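Local atomic coordinates of C-glycoside 3-oxidase (Microbacterium trichothecenolyticum, PDB entry 7DVE), a protein that uses FAD to oxidise the C3 hydroxyl of the sugar in C-glycosides such as isoorientin and mangiferin, passing electrons to oxygen to form hydrogen peroxide. Residues A66-H74 with R94-S102. Numbering follows the deposited sequence.
Sequences AQRRSEGPH and RPGTYLLES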
loop_
_atom_site.group_PDB
_atom_site.type_symbol
_atom_site.label_atom_id
_atom_site.label_comp_id
_atom_site.label_asym_id
_atom_site.label_seq_id
_atom_site.Cartn_x
_atom_site.Cartn_y
_atom_site.Cartn_z
ATOM N N ALA A 66 17.210 -9.829 -3.576
ATOM C CA ALA A 66 16.198 -9.400 -2.618
ATOM C C ALA A 66 14.812 -9.383 -3.261
ATOM O O ALA A 66 13.814 -9.867 -2.678
ATOM C CB ALA A 66 16.568 -8.015 -2.092
ATOM N N GLN A 67 14.732 -8.829 -4.472
ATOM C CA GLN A 67 13.461 -8.829 -5.184
ATOM C C GLN A 67 12.947 -10.258 -5.390
ATOM O O GLN A 67 11.804 -10.572 -5.037
ATOM C CB GLN A 67 13.623 -8.099 -6.513
ATOM C CG GLN A 67 13.989 -6.656 -6.308
ATOM C CD GLN A 67 14.248 -5.919 -7.599
ATOM O OE1 GLN A 67 15.050 -6.346 -8.420
ATOM N NE2 GLN A 67 13.574 -4.800 -7.781
ATOM N N ARG A 68 13.787 -11.141 -5.947
ATOM C CA ARG A 68 13.325 -12.490 -6.278
ATOM C C ARG A 68 12.882 -13.242 -5.024
ATOM O O ARG A 68 11.878 -13.962 -5.047
ATOM C CB ARG A 68 14.417 -13.264 -7.022
ATOM N N ARG A 69 13.599 -13.049 -3.910
ATOM C CA ARG A 69 13.218 -13.635 -2.634
ATOM C C ARG A 69 11.900 -13.093 -2.096
ATOM O O ARG A 69 11.315 -13.728 -1.212
ATOM C CB ARG A 69 14.307 -13.393 -1.596
ATOM C CG ARG A 69 15.568 -14.181 -1.833
ATOM C CD ARG A 69 16.619 -13.703 -0.874
ATOM N NE ARG A 69 16.489 -14.383 0.407
ATOM C CZ ARG A 69 16.937 -13.906 1.562
ATOM N NH1 ARG A 69 17.522 -12.716 1.641
ATOM N NH2 ARG A 69 16.792 -14.641 2.664
ATOM N N SER A 70 11.434 -11.932 -2.574
ATOM C CA SER A 70 10.115 -11.447 -2.148
ATOM C C SER A 70 8.934 -12.032 -2.936
ATOM O O SER A 70 7.783 -11.646 -2.675
ATOM C CB SER A 70 10.059 -9.919 -2.261
ATOM O OG SER A 70 11.169 -9.308 -1.640
ATOM N N GLU A 71 9.164 -12.929 -3.896
ATOM C CA GLU A 71 8.149 -13.233 -4.902
ATOM C C GLU A 71 7.358 -14.516 -4.622
ATOM O O GLU A 71 6.882 -15.163 -5.555
ATOM C CB GLU A 71 8.796 -13.277 -6.283
ATOM C CG GLU A 71 9.097 -11.867 -6.744
ATOM C CD GLU A 71 9.926 -11.778 -7.996
ATOM O OE1 GLU A 71 10.238 -12.819 -8.607
ATOM O OE2 GLU A 71 10.260 -10.646 -8.372
ATOM N N GLY A 72 7.201 -14.894 -3.360
ATOM C CA GLY A 72 6.162 -15.822 -2.988
ATOM C C GLY A 72 6.607 -17.260 -2.821
ATOM O O GLY A 72 7.803 -17.576 -2.768
ATOM N N PRO A 73 5.630 -18.168 -2.761
ATOM C CA PRO A 73 5.934 -19.543 -2.326
ATOM C C PRO A 73 6.908 -20.255 -3.242
ATOM O O PRO A 73 7.739 -21.036 -2.766
ATOM C CB PRO A 73 4.558 -20.225 -2.302
ATOM C CG PRO A 73 3.690 -19.400 -3.164
ATOM C CD PRO A 73 4.229 -17.999 -3.183
ATOM N N HIS A 74 6.851 -19.981 -4.541
ATOM C CA HIS A 74 7.779 -20.556 -5.509
ATOM C C HIS A 74 8.847 -19.505 -5.816
ATOM O O HIS A 74 8.774 -18.761 -6.799
ATOM C CB HIS A 74 7.021 -20.994 -6.755
ATOM C CG HIS A 74 5.618 -21.444 -6.472
ATOM N ND1 HIS A 74 5.331 -22.560 -5.710
ATOM C CD2 HIS A 74 4.423 -20.910 -6.820
ATOM C CE1 HIS A 74 4.020 -22.701 -5.617
ATOM N NE2 HIS A 74 3.446 -21.712 -6.280
ATOM N N ARG A 94 5.669 -7.231 -11.658
ATOM C CA ARG A 94 6.828 -6.390 -11.398
ATOM C C ARG A 94 7.781 -7.097 -10.439
ATOM O O ARG A 94 7.338 -7.855 -9.570
ATOM C CB ARG A 94 6.402 -5.075 -10.759
ATOM C CG ARG A 94 6.062 -3.995 -11.731
ATOM C CD ARG A 94 5.085 -3.088 -11.047
ATOM N NE ARG A 94 3.705 -3.533 -11.215
ATOM C CZ ARG A 94 2.657 -2.736 -11.061
ATOM N NH1 ARG A 94 2.807 -1.456 -10.737
ATOM N NH2 ARG A 94 1.432 -3.240 -11.217
ATOM N N PRO A 95 9.092 -6.852 -10.562
ATOM C CA PRO A 95 10.049 -7.463 -9.623
ATOM C C PRO A 95 9.691 -7.149 -8.182
ATOM O O PRO A 95 9.208 -6.068 -7.872
ATOM C CB PRO A 95 11.399 -6.850 -10.026
ATOM C CG PRO A 95 11.138 -5.995 -11.276
ATOM C CD PRO A 95 9.754 -6.282 -11.753
ATOM N N GLY A 96 9.890 -8.129 -7.306
ATOM C CA GLY A 96 9.498 -8.013 -5.924
ATOM C C GLY A 96 8.057 -8.379 -5.626
ATOM O O GLY A 96 7.646 -8.316 -4.464
ATOM N N THR A 97 7.268 -8.732 -6.632
ATOM C CA THR A 97 5.878 -9.111 -6.427
ATOM C C THR A 97 5.579 -10.384 -7.216
ATOM O O THR A 97 6.355 -10.802 -8.076
ATOM C CB THR A 97 4.905 -8.010 -6.856
ATOM O OG1 THR A 97 4.867 -7.950 -8.286
ATOM C CG2 THR A 97 5.315 -6.677 -6.305
ATOM N N TYR A 98 4.438 -10.999 -6.919
ATOM C CA TYR A 98 3.974 -12.158 -7.673
ATOM C C TYR A 98 2.469 -12.069 -7.876
ATOM O O TYR A 98 1.753 -11.367 -7.150
ATOM C CB TYR A 98 4.349 -13.489 -6.997
ATOM C CG TYR A 98 3.755 -13.705 -5.619
ATOM C CD1 TYR A 98 4.242 -12.996 -4.513
ATOM C CD2 TYR A 98 2.738 -14.647 -5.410
ATOM C CE1 TYR A 98 3.733 -13.198 -3.264
ATOM C CE2 TYR A 98 2.220 -14.851 -4.149
ATOM C CZ TYR A 98 2.720 -14.120 -3.083
ATOM O OH TYR A 98 2.215 -14.314 -1.824
ATOM N N LEU A 99 2.001 -12.782 -8.891
ATOM C CA LEU A 99 0.602 -12.766 -9.286
ATOM C C LEU A 99 -0.082 -14.028 -8.802
ATOM O O LEU A 99 0.562 -15.001 -8.414
ATOM C CB LEU A 99 0.459 -12.651 -10.811
ATOM C CG LEU A 99 1.178 -11.485 -11.496
ATOM C CD1 LEU A 99 0.880 -11.485 -12.962
ATOM C CD2 LEU A 99 0.745 -10.177 -10.890
ATOM N N LEU A 100 -1.408 -14.011 -8.835
ATOM C CA LEU A 100 -2.144 -15.261 -8.713
ATOM C C LEU A 100 -1.817 -16.159 -9.898
ATOM O O LEU A 100 -1.669 -15.691 -11.034
ATOM C CB LEU A 100 -3.646 -14.999 -8.657
ATOM C CG LEU A 100 -4.204 -14.413 -7.356
ATOM C CD1 LEU A 100 -5.712 -14.210 -7.470
ATOM C CD2 LEU A 100 -3.877 -15.348 -6.209
ATOM N N GLU A 101 -1.689 -17.460 -9.632
ATOM C CA GLU A 101 -1.501 -18.403 -10.720
ATOM C C GLU A 101 -2.810 -18.739 -11.423
ATOM O O GLU A 101 -2.804 -19.062 -12.623
ATOM C CB GLU A 101 -0.831 -19.669 -10.197
ATOM C CG GLU A 101 0.623 -19.756 -10.613
ATOM C CD GLU A 101 1.452 -20.642 -9.707
ATOM O OE1 GLU A 101 1.585 -20.316 -8.500
ATOM O OE2 GLU A 101 1.964 -21.665 -10.212
ATOM N N SER A 102 -3.922 -18.698 -10.694
ATOM C CA SER A 102 -5.256 -18.887 -11.259
ATOM C C SER A 102 -6.258 -18.224 -10.319
ATOM O O SER A 102 -5.891 -17.694 -9.266
ATOM C CB SER A 102 -5.568 -20.371 -11.457
ATOM O OG SER A 102 -5.102 -21.126 -10.351
HETATM O O HOH W 1 11.319 -4.163 -5.866
#
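E71 OE2 accepts a hydrogen bond from G96 N at 2.8 Å, with an N-H...O angle of 152°; the carboxylate oxygen uses its anti lone pair. E71 reaches the amide with an extended chain, CG opposite its own carbonyl carbon (chi1 -75°), which brings E71 CG to 3.2 Å from T97 O. G96, third residue of the type II turn R94-T97, also brings its CA to 3.6 Å from Q67 O, a CA-H...O contact. Beside it the Q67 and P95 side chains lie side by side, the amide resting against P95 CB, with Q67 NE2 at 3.7 Å.

G72 CA sits over one face of the Y98 ring, 3.7 Å from its centroid and 17° off the normal, a CH-pi contact, while P73 CD meets Y98 CE2 at 3.9 Å. Y98 OH is hydrogen-bonded to S119 OG. Replacing Y98 by an alanine is likely to deprive G72 CA and P73 CD of the ring and S119 OG of its tyrosine partner.

Thus helix 60-69 and the loop after it pack on a turn leading into the short, weakly bonded strand at about 98-99, antiparallel to 116-117; T97 touches FAD, placing the junction beside the flavin pocket of this GMC oxidoreductase.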